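Local structure of AAEL008620-PA odorant-binding protein (Aedes aegypti, 5V13) at residues Pro23-Pro26 against Glu27-Leu30; Thr29-Ala32 against Tyr33-Leu37; Ser41-Ile44 against Glu45-Ile48; Asp56-Tyr59 against Glu60-Cys63; Lys274-Pro277 against Trp278-Val282. The protein binds juvenile hormone specifically in mosquito hemolymph, holding it in a pocket of an odorant-binding-protein family fold. All coordinates share one frame; numbering follows the deposited sequence.

Contact 1 (Pro23-Pro26 against Glu27-Leu30)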
# COMPACT_ATOMS: atom_id res chain seq x y z
N PRO B 23 -3.18 19.14 5.84
CA PRO B 23 -1.76 18.76 5.93
C PRO B 23 -1.27 18.17 4.62
O PRO B 23 -1.97 17.38 3.96
CB PRO B 23 -1.74 17.71 7.06
CG PRO B 23 -2.92 18.07 7.90
CD PRO B 23 -3.97 18.57 6.95
N ARG B 24 -0.07 18.59 4.21
CA ARG B 24 0.51 18.13 2.95
C ARG B 24 0.80 16.64 3.02
O ARG B 24 1.45 16.17 3.96
CB ARG B 24 1.80 18.89 2.66
CG ARG B 24 1.65 20.45 2.60
CD ARG B 24 0.72 20.91 1.47
NE ARG B 24 -0.70 20.95 1.83
CZ ARG B 24 -1.64 21.49 1.05
NH1 ARG B 24 -1.31 22.03 -0.11
NH2 ARG B 24 -2.91 21.52 1.44
N THR B 25 0.33 15.90 2.02
CA THR B 25 0.67 14.49 1.86
C THR B 25 2.08 14.34 1.31
O THR B 25 2.67 15.30 0.82
CB THR B 25 -0.31 13.83 0.91
OG1 THR B 25 -0.10 14.36 -0.41
CG2 THR B 25 -1.74 14.06 1.35
N PRO B 26 2.64 13.12 1.33
CA PRO B 26 3.92 12.90 0.64
C PRO B 26 3.83 13.06 -0.86
O PRO B 26 4.84 13.35 -1.50
CB PRO B 26 4.30 11.46 1.04
CG PRO B 26 3.02 10.83 1.53
CD PRO B 26 2.24 11.95 2.15
N GLU B 27 2.64 12.90 -1.46
CA GLU B 27 2.51 13.24 -2.87
C GLU B 27 2.71 14.73 -3.08
O GLU B 27 3.41 15.15 -4.01
CB GLU B 27 1.14 12.81 -3.41
CG GLU B 27 0.92 13.05 -4.92
CD GLU B 27 0.57 14.49 -5.29
OE1 GLU B 27 0.94 14.93 -6.43
OE2 GLU B 27 -0.10 15.18 -4.47
N GLN B 28 2.12 15.55 -2.22
CA GLN B 28 2.21 17.00 -2.36
C GLN B 28 3.63 17.52 -2.07
O GLN B 28 4.14 18.38 -2.80
CB GLN B 28 1.17 17.65 -1.45
CG GLN B 28 -0.26 17.50 -2.02
CD GLN B 28 -1.32 17.99 -1.07
OE1 GLN B 28 -1.28 17.69 0.13
NE2 GLN B 28 -2.28 18.74 -1.59
N THR B 29 4.27 17.05 -1.00
CA THR B 29 5.64 17.49 -0.75
C THR B 29 6.58 17.04 -1.86
O THR B 29 7.41 17.82 -2.34
CB THR B 29 6.13 17.00 0.62
OG1 THR B 29 6.00 15.57 0.70
CG2 THR B 29 5.30 17.65 1.73
N LEU B 30 6.46 15.78 -2.31
CA LEU B 30 7.36 15.33 -3.37
C LEU B 30 7.14 16.14 -4.64
O LEU B 30 8.10 16.52 -5.32
CB LEU B 30 7.16 13.83 -3.63
CG LEU B 30 8.24 13.23 -4.54
CD1 LEU B 30 9.64 13.43 -3.93
CD2 LEU B 30 7.99 11.76 -4.77
O HOH W 1 -3.43 17.52 1.69
O HOH W 2 -2.05 14.23 -2.22

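Contact 2 (Thr29-Ala32 against Tyr33-Leu37). With JH3 (methyl (2E,6E)-9-[(2R)-3,3-dimethyloxiran-2-yl]-3,7-dimethylnona-2,6-dienoate), chain E.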
# COMPACT_ATOMS: atom_id res chain seq x y z
N THR B 29 4.27 17.05 -1.00
CA THR B 29 5.64 17.49 -0.75
C THR B 29 6.58 17.04 -1.86
O THR B 29 7.41 17.82 -2.34
CB THR B 29 6.13 17.00 0.62
OG1 THR B 29 6.00 15.57 0.70
CG2 THR B 29 5.30 17.65 1.73
N LEU B 30 6.46 15.78 -2.31
CA LEU B 30 7.36 15.33 -3.37
C LEU B 30 7.14 16.14 -4.64
O LEU B 30 8.10 16.52 -5.32
CB LEU B 30 7.16 13.83 -3.63
CG LEU B 30 8.24 13.23 -4.54
CD1 LEU B 30 9.64 13.43 -3.93
CD2 LEU B 30 7.99 11.76 -4.77
N TYR B 31 5.88 16.43 -4.98
CA TYR B 31 5.60 17.24 -6.17
C TYR B 31 6.31 18.58 -6.08
O TYR B 31 6.96 19.03 -7.04
CB TYR B 31 4.09 17.44 -6.34
CG TYR B 31 3.71 18.20 -7.59
CD1 TYR B 31 3.71 19.60 -7.62
CD2 TYR B 31 3.32 17.51 -8.73
CE1 TYR B 31 3.33 20.29 -8.78
CE2 TYR B 31 2.95 18.19 -9.89
CZ TYR B 31 2.95 19.57 -9.91
OH TYR B 31 2.58 20.22 -11.07
N ALA B 32 6.18 19.25 -4.93
CA ALA B 32 6.78 20.57 -4.76
C ALA B 32 8.30 20.49 -4.78
O ALA B 32 8.96 21.31 -5.44
CB ALA B 32 6.29 21.19 -3.45
N TYR B 33 8.88 19.52 -4.07
CA TYR B 33 10.35 19.42 -4.04
C TYR B 33 10.92 19.20 -5.43
O TYR B 33 11.91 19.84 -5.82
CB TYR B 33 10.80 18.28 -3.11
CG TYR B 33 10.33 18.36 -1.67
CD1 TYR B 33 9.92 19.56 -1.11
CD2 TYR B 33 10.30 17.22 -0.87
CE1 TYR B 33 9.47 19.62 0.23
CE2 TYR B 33 9.87 17.26 0.44
CZ TYR B 33 9.46 18.46 0.99
OH TYR B 33 9.02 18.48 2.29
N VAL B 34 10.33 18.28 -6.19
CA VAL B 34 10.87 17.92 -7.50
C VAL B 34 10.64 19.04 -8.51
O VAL B 34 11.54 19.40 -9.29
CB VAL B 34 10.25 16.59 -7.98
CG1 VAL B 34 10.64 16.33 -9.44
CG2 VAL B 34 10.72 15.45 -7.08
N ARG B 35 9.42 19.61 -8.52
CA ARG B 35 9.14 20.64 -9.53
C ARG B 35 9.94 21.91 -9.28
O ARG B 35 10.43 22.53 -10.23
CB ARG B 35 7.65 20.97 -9.57
CG ARG B 35 6.80 19.86 -10.20
CD ARG B 35 7.12 19.65 -11.69
NE ARG B 35 6.81 20.84 -12.48
CZ ARG B 35 5.64 21.06 -13.08
NH1 ARG B 35 4.67 20.17 -12.99
NH2 ARG B 35 5.45 22.18 -13.77
N CYS B 36 10.10 22.31 -8.01
CA CYS B 36 10.95 23.46 -7.72
C CYS B 36 12.42 23.19 -8.01
O CYS B 36 13.16 24.11 -8.38
CB CYS B 36 10.75 23.90 -6.27
SG CYS B 36 9.08 24.61 -5.98
N LEU B 37 12.87 21.94 -7.86
CA LEU B 37 14.26 21.61 -8.23
C LEU B 37 14.48 21.75 -9.73
O LEU B 37 15.47 22.35 -10.17
CB LEU B 37 14.61 20.19 -7.77
CG LEU B 37 15.13 20.01 -6.35
CD1 LEU B 37 15.21 18.53 -5.97
CD2 LEU B 37 16.51 20.66 -6.22
C1 JH3 E . 14.01 16.36 -2.42
O2 JH3 E . 14.08 15.37 -1.71
O1 JH3 E . 13.88 16.16 -3.84
CM JH3 E . 13.76 14.83 -4.34
C2 JH3 E . 14.02 17.75 -1.92
C3 JH3 E . 14.15 18.16 -0.66
C3' JH3 E . 14.33 17.23 0.51
C4 JH3 E . 14.11 19.65 -0.42
C5 JH3 E . 13.25 19.93 0.80
C6 JH3 E . 12.82 21.38 0.79
C7 JH3 E . 13.47 22.34 1.46
C7' JH3 E . 14.71 22.03 2.25
C8 JH3 E . 12.94 23.77 1.38
C9 JH3 E . 12.47 24.30 2.74
CA JH3 E . 11.52 23.33 3.46
O3 JH3 E . 10.94 23.89 4.66
CB JH3 E . 10.07 23.79 3.53
CB' JH3 E . 9.08 22.62 3.52
CC JH3 E . 9.66 25.14 2.97

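Contact 3 (Ser41-Ile44 against Glu45-Ile48)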
# COMPACT_ATOMS: atom_id res chain seq x y z
N SER B 41 17.83 26.64 -12.17
CA SER B 41 19.08 26.49 -12.90
C SER B 41 20.30 26.45 -11.99
O SER B 41 21.42 26.58 -12.48
CB SER B 41 19.23 27.62 -13.93
OG SER B 41 19.15 28.88 -13.29
N ALA B 42 20.11 26.29 -10.69
CA ALA B 42 21.22 26.27 -9.75
C ALA B 42 22.16 25.10 -10.03
O ALA B 42 21.79 24.09 -10.64
CB ALA B 42 20.70 26.19 -8.31
N SER B 43 23.40 25.23 -9.56
CA SER B 43 24.40 24.18 -9.67
C SER B 43 23.94 22.91 -8.95
O SER B 43 23.08 22.94 -8.07
CB SER B 43 25.73 24.62 -9.06
OG SER B 43 25.62 24.61 -7.64
N ILE B 44 24.55 21.79 -9.33
CA ILE B 44 24.25 20.52 -8.66
C ILE B 44 24.68 20.56 -7.20
O ILE B 44 24.01 19.99 -6.33
CB ILE B 44 24.91 19.35 -9.41
CG1 ILE B 44 24.22 19.09 -10.75
CG2 ILE B 44 24.88 18.10 -8.54
CD1 ILE B 44 22.81 18.54 -10.59
N GLU B 45 25.82 21.19 -6.90
CA GLU B 45 26.25 21.24 -5.50
C GLU B 45 25.21 21.96 -4.65
O GLU B 45 24.90 21.51 -3.54
CB GLU B 45 27.60 21.94 -5.37
CG GLU B 45 28.77 21.00 -5.59
CD GLU B 45 28.73 20.41 -6.97
OE1 GLU B 45 28.79 19.16 -7.09
OE2 GLU B 45 28.58 21.21 -7.93
N GLN B 46 24.66 23.05 -5.18
CA GLN B 46 23.59 23.74 -4.47
C GLN B 46 22.39 22.83 -4.28
O GLN B 46 21.85 22.72 -3.16
CB GLN B 46 23.20 25.01 -5.24
CG GLN B 46 24.23 26.13 -5.14
CD GLN B 46 24.17 26.87 -3.81
OE1 GLN B 46 24.07 26.26 -2.74
NE2 GLN B 46 24.21 28.19 -3.88
N LYS B 47 21.95 22.15 -5.34
CA LYS B 47 20.78 21.29 -5.22
C LYS B 47 21.01 20.12 -4.27
O LYS B 47 20.06 19.64 -3.63
CB LYS B 47 20.35 20.77 -6.60
CG LYS B 47 19.81 21.85 -7.50
CD LYS B 47 19.52 21.32 -8.90
CE LYS B 47 18.91 22.41 -9.78
NZ LYS B 47 18.33 21.86 -11.05
N ILE B 48 22.25 19.64 -4.15
CA ILE B 48 22.55 18.61 -3.16
C ILE B 48 22.37 19.15 -1.75
O ILE B 48 21.79 18.48 -0.88
CB ILE B 48 23.97 18.05 -3.38
CG1 ILE B 48 24.02 17.20 -4.65
CG2 ILE B 48 24.42 17.23 -2.18
CD1 ILE B 48 25.43 16.77 -5.03

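Contact 4 (Asp56-Tyr59 against Glu60-Cys63)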
# COMPACT_ATOMS: atom_id res chain seq x y z
N ASP B 56 21.59 27.31 1.49
CA ASP B 56 22.39 28.43 1.97
C ASP B 56 21.68 29.75 1.64
O ASP B 56 20.50 29.77 1.30
CB ASP B 56 23.81 28.36 1.39
CG ASP B 56 23.85 28.45 -0.13
OD1 ASP B 56 22.85 28.83 -0.78
OD2 ASP B 56 24.93 28.13 -0.68
N THR B 57 22.40 30.86 1.74
CA THR B 57 21.81 32.18 1.59
C THR B 57 21.95 32.74 0.18
O THR B 57 21.59 33.91 -0.04
CB THR B 57 22.41 33.16 2.60
OG1 THR B 57 23.79 33.38 2.28
CG2 THR B 57 22.29 32.61 4.02
N THR B 58 22.45 31.96 -0.78
CA THR B 58 22.53 32.48 -2.14
C THR B 58 21.13 32.68 -2.70
O THR B 58 20.14 32.14 -2.19
CB THR B 58 23.35 31.55 -3.04
OG1 THR B 58 22.70 30.28 -3.15
CG2 THR B 58 24.75 31.35 -2.49
N TYR B 59 21.05 33.48 -3.77
CA TYR B 59 19.75 33.82 -4.35
C TYR B 59 19.01 32.59 -4.83
O TYR B 59 17.79 32.46 -4.62
CB TYR B 59 19.95 34.81 -5.51
CG TYR B 59 18.65 35.33 -6.12
CD1 TYR B 59 17.87 36.26 -5.43
CD2 TYR B 59 18.23 34.91 -7.37
CE1 TYR B 59 16.69 36.74 -5.98
CE2 TYR B 59 17.06 35.40 -7.94
CZ TYR B 59 16.30 36.32 -7.24
OH TYR B 59 15.14 36.81 -7.79
N GLU B 60 19.71 31.66 -5.49
CA GLU B 60 19.03 30.47 -5.98
C GLU B 60 18.44 29.64 -4.84
O GLU B 60 17.35 29.09 -4.97
CB GLU B 60 19.98 29.63 -6.83
CG GLU B 60 20.09 30.11 -8.28
CD GLU B 60 18.77 29.99 -9.05
OE1 GLU B 60 17.90 30.88 -8.90
OE2 GLU B 60 18.60 29.00 -9.79
N SER B 61 19.15 29.56 -3.70
CA SER B 61 18.60 28.84 -2.55
C SER B 61 17.41 29.58 -1.94
O SER B 61 16.45 28.94 -1.48
CB SER B 61 19.69 28.65 -1.48
OG SER B 61 20.82 27.99 -2.00
N GLN B 62 17.49 30.90 -1.85
CA GLN B 62 16.35 31.67 -1.36
C GLN B 62 15.15 31.47 -2.26
O GLN B 62 14.02 31.30 -1.77
CB GLN B 62 16.71 33.16 -1.26
CG GLN B 62 17.83 33.46 -0.28
CD GLN B 62 18.28 34.91 -0.32
OE1 GLN B 62 18.28 35.54 -1.37
NE2 GLN B 62 18.67 35.44 0.83
N CYS B 63 15.36 31.45 -3.58
CA CYS B 63 14.21 31.24 -4.46
C CYS B 63 13.67 29.83 -4.35
O CYS B 63 12.46 29.63 -4.53
CB CYS B 63 14.57 31.56 -5.90
SG CYS B 63 14.87 33.34 -6.13
O HOH W 3 22.42 25.54 -0.76

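Contact 5 (Lys274-Pro277 against Trp278-Val282)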
# COMPACT_ATOMS: atom_id res chain seq x y z
N LYS B 274 21.08 6.99 -9.63
CA LYS B 274 22.41 7.30 -9.13
C LYS B 274 22.93 8.64 -9.64
O LYS B 274 24.06 9.01 -9.34
CB LYS B 274 23.37 6.17 -9.49
CG LYS B 274 22.97 4.81 -8.88
CD LYS B 274 23.00 4.85 -7.36
CE LYS B 274 22.60 3.51 -6.74
NZ LYS B 274 22.89 3.45 -5.27
N GLU B 275 22.12 9.38 -10.39
CA GLU B 275 22.45 10.75 -10.74
C GLU B 275 22.12 11.70 -9.60
O GLU B 275 21.21 11.44 -8.80
CB GLU B 275 21.69 11.18 -11.99
CG GLU B 275 21.80 10.22 -13.13
CD GLU B 275 21.04 10.71 -14.34
OE1 GLU B 275 19.95 10.18 -14.62
OE2 GLU B 275 21.54 11.65 -15.00
N GLU B 276 22.86 12.80 -9.52
CA GLU B 276 22.55 13.81 -8.52
C GLU B 276 21.54 14.80 -9.08
O GLU B 276 21.45 14.99 -10.30
CB GLU B 276 23.83 14.53 -8.11
CG GLU B 276 24.85 13.64 -7.37
CD GLU B 276 24.37 13.22 -5.99
OE1 GLU B 276 25.13 12.54 -5.27
OE2 GLU B 276 23.23 13.57 -5.59
N PRO B 277 20.75 15.47 -8.22
CA PRO B 277 20.75 15.40 -6.75
C PRO B 277 19.96 14.22 -6.19
O PRO B 277 19.86 14.09 -4.98
CB PRO B 277 20.10 16.72 -6.35
CG PRO B 277 19.11 16.99 -7.45
CD PRO B 277 19.80 16.48 -8.71
N TRP B 278 19.43 13.37 -7.07
CA TRP B 278 18.51 12.32 -6.63
C TRP B 278 19.18 11.31 -5.71
O TRP B 278 18.59 10.90 -4.70
CB TRP B 278 17.89 11.63 -7.85
CG TRP B 278 17.52 12.62 -8.92
CD1 TRP B 278 18.05 12.71 -10.17
CD2 TRP B 278 16.58 13.70 -8.80
NE1 TRP B 278 17.49 13.76 -10.85
CE2 TRP B 278 16.59 14.39 -10.03
CE3 TRP B 278 15.72 14.14 -7.79
CZ2 TRP B 278 15.78 15.49 -10.28
CZ3 TRP B 278 14.93 15.26 -8.03
CH2 TRP B 278 14.96 15.91 -9.27
N LYS B 279 20.41 10.91 -6.02
CA LYS B 279 21.10 9.93 -5.19
C LYS B 279 21.34 10.48 -3.79
O LYS B 279 21.07 9.81 -2.79
CB LYS B 279 22.43 9.51 -5.83
CG LYS B 279 23.20 8.51 -4.97
CD LYS B 279 24.70 8.62 -5.16
CE LYS B 279 25.10 8.16 -6.55
NZ LYS B 279 26.41 8.70 -6.98
N SER B 280 21.83 11.72 -3.70
CA SER B 280 22.06 12.32 -2.39
C SER B 280 20.76 12.47 -1.62
O SER B 280 20.76 12.36 -0.39
CB SER B 280 22.75 13.67 -2.53
OG SER B 280 24.12 13.47 -2.82
N ALA B 281 19.67 12.76 -2.32
CA ALA B 281 18.39 12.96 -1.65
C ALA B 281 17.94 11.68 -0.95
O ALA B 281 17.49 11.71 0.20
CB ALA B 281 17.33 13.41 -2.65
N VAL B 282 18.06 10.56 -1.65
CA VAL B 282 17.60 9.28 -1.11
C VAL B 282 18.53 8.81 -0.01
O VAL B 282 18.08 8.32 1.04
CB VAL B 282 17.49 8.25 -2.25
CG1 VAL B 282 17.25 6.86 -1.69
CG2 VAL B 282 16.39 8.66 -3.19
O HOH W 4 27.18 10.19 -8.89

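Contact 1 (Pro23-Pro26 against Glu27-Leu30)
Gln28 OE1 is held by two donors where the chain enters helix 26-38. The backbone amide of Thr25 meets it at 3.1 Å from N to OE1, lying in the carbonyl plane on a lone pair, and a water donates both to Gln28 OE1 and to Pro23 O, bridging the two. The reciprocal bond runs the other way: Gln28 N donates to Thr25 OG1 over 3.1 Å. Two residues that exchange side-chain acceptors for backbone N-H groups across the first turn form a capping box, with Thr25 as N-cap. Thr25 can serve because its hydroxyl stands between its own backbone N and carbonyl carbon (chi1 68°), turned toward the first turn of the helix. A second water joins Thr25 OG1 to Glu27 OE2.

The amide of Gln28 also lies across one face of the Arg24 guanidinium, NE2 being 3.7 Å from Arg24 NH1, with the two planes 28° apart. Arg24 bends at chi2 and chi3, which brings the guanidinium face to the amide, while its charged end is satisfied by Gln22 O and Glu205. Closer to the backbone, Thr29 CG2 packs 3.8 Å from Arg24 CB. Regular helical bonds then begin, Thr29 N to Thr25 O and Leu30 N to Pro26 O, and the ring of Pro26 packs on helix 151-158. Glu27, for its part, reaches Arg201 and Tyr268. With the Gln28 amide taken up by the threonine hydroxyl and the Thr25 amide by the glutamine side chain, the helix starts at a defined residue, and the partial positive charge of its end is probably eased by Thr25 and Glu27.

Contact 2 (Thr29-Ala32 against Tyr33-Leu37)
Tyr33 and Thr29 lie side by side and point the same way, one turn apart on helix 26-38, and the Tyr33 ring lies between a backbone carbonyl and the hormone. Over one face stands Thr29 O, 3.0 Å from Tyr33 CG and offset toward the rim; over the opposite face, centred on the ring, comes C5 of the juvenile hormone. Setting CG beside the backbone N (chi1 -58°) folds the ring back along the preceding turn, where Thr29 CB also approaches Tyr33 CZ at 3.7 Å. The phenol is fixed at its far end by Phe144 O, and Tyr33 CB touches JH3 C2 at 3.5 Å.

Tyr31 and Arg35 also run side by side. Here the aliphatic part of the arginine does the work: Arg35 CG sits over the Tyr31 ring face, 3.9 Å from its centroid, in a CH-pi contact. Beyond it the chain bends at chi2 and chi3, turning the guanidinium 54° from the ring plane and on toward its salt-bridge partner Glu213. Arg201 makes a cation-pi contact with the same tyrosine.

Leu30 and Val34 form the third such pair, with Leu30 CD1 3.9 Å from Val34 CG2. The backbone beneath them is regular helix, Tyr33 N bonding Thr29 O at 2.8 Å, and Cys36 ties this helix to 59-71 through its disulfide with Cys67. Leu37 CD1 reaches JH3 O1 at 3.5 Å. Distinct flanks of one helix thus carry different chemistry: an aromatic and aliphatic surface for the lipid-like hormone, and a Tyr31-Arg35 pair that meets Arg201 and Glu213.

Contact 3 (Ser41-Ile44 against Glu45-Ile48)
Ser43 OG accepts from Gln46 N over 3.1 Å, the bond that caps the start of helix 44-51. The hydroxyl gets there because it stands between its own backbone N and carbonyl carbon (chi1 74°), and it lies 3.2 Å from Gln46 CG as well. Main-chain bonds follow at once: Lys47 N to Ser43 O at 3.1 Å and Ile48 N to Ile44 O at 2.8 Å.

This is a serine N-cap, placed where the short loop after helix 26-38 turns into the next helix of the mainly helical odorant-binding-protein fold. The charged chain of Lys47 works backward across that loop. Fully extended beyond CG, it runs beside the loop backbone until CE is 3.4 Å from Ala42 O, and its ammonium goes on to bond Leu37 O and Ser40 O, tying the new helix to the end of the preceding one.

Apolar contacts are fewer. The side chains of Ile44 and Ile48 meet at a slant, Ile44 CG2 to Ile48 CD1 at 3.8 Å, and both pack against Glu276. On another flank Ala42 CB rests 4.1 Å from Gln46 CB, next to helix 59-71, whose Glu60 touches Ala42.

Contact 4 (Asp56-Tyr59 against Glu60-Cys63)
Between Asp56 and Cys63 the chain passes from an Asx turn into helix 59-71, with Thr58 at the N-cap and the first helical bonds, Gln62 N to Thr58 O and Cys63 N to Tyr59 O, both in place. Asp56 OD1 lies at the heart of the turn and takes three donors. Thr58 OG1 comes on the syn side at 2.8 Å, the amide Thr58 N from well above the carboxylate plane, and Ser61 OG, also from above that plane, at 2.5 Å. The last is a notably short bond. The carboxylate is aimed by a chi1 of 62°, which sets CG between the backbone N and the carbonyl carbon. Ser61 OG is itself shared: Trp50 NE1 is a further partner, and a water that accepts from Asp56 N donates to Ser61 OG, which is 3.2 Å from the water oxygen.

At the other flank Cys63 SG stands over one face of the Tyr59 ring, 3.6 Å from the centroid and 20° off the normal, displaced toward CE2 and CZ. Swinging CG anti to the backbone N (chi1 -175°) lays the ring along the helix so that its face meets a sulfur one turn on. That sulfur is half of the disulfide with Cys122, so the aromatic contact covers a covalent link to helix 122-135. The amide plane of Gln62 is steeply turned against the ring, and its side chain packs on Phe126 of the same helix. An aspartate with so many donors, close to a helix N-terminus, would probably be stabilised in its charged form, holding the loop firmly against the first turn.

Contact 5 (Lys274-Pro277 against Trp278-Val282)
Pro277 CD lies over the face of the Trp278 indole, 4.1 Å from the centroid of the five-membered ring, a CH-pi contact at the beginning of helix 278-286, the last helix of this mainly helical protein. The two side chains run alongside each other, and the peptide bond before Pro277 is cis. Trp278 is part of the juvenile hormone pocket, as is Ala281 one turn on, so the proline backs a ring that touches the ligand.

Glu276 supplies the polar side of the first shell. Its chain bends at chi2 (-69°), curling the carboxylate back over the first turn, where OE2 accepts from Ser280 N at 3.0 Å on the syn side. The hydroxyl Ser280 OG sits close to both oxygens, 2.8 Å from Glu276 OE1 and 2.9 Å from OE2, and which one takes its proton is unsettled. Backbone bonds from Lys279 N to Glu275 O and from Ala281 N to Pro277 O carry the chain into the helix.

Around this shell, the carboxylate side of the turn is packed against helix 44-51 by Ile44 and Ile48, while Leu37 and Phe269 pack on Trp278, the latter with ring planes about 25° apart. Lys274 packs on Leu89 of the second subunit. Lys279 bends at chi3 and crosses Lys274 at about a right angle, with its CE 3.9 Å from Lys274 CB, and its ammonium stops 4.4 Å from Glu276 OE1, the two opposite charges near each other but not in contact.

How the contacts relate
Four of the five contacts are helix starts, and contact 2 alone lies wholly within a helix. Contacts 1 and 2 share helix 26-38 near the middle of the chain, contact 2 being the more buried; contact 3 is on the surface, and contacts 4 and 5 are partly buried. Contacts 1 and 3 have hydroxyl N-caps, contact 1 with a reciprocating glutamine; contact 4 gathers donors on an Asx-turn carboxylate ahead of its N-cap threonine, and in contact 5 a glutamate accepts from a backbone amide one turn on. Contact 3 touches contact 2 through Lys47 NZ and Leu37 O, contact 4 at Gln46, and contact 5 at Ile44 and Ile48. Contacts 2 and 5 supply pocket residues, meeting where Leu37 packs on Trp278.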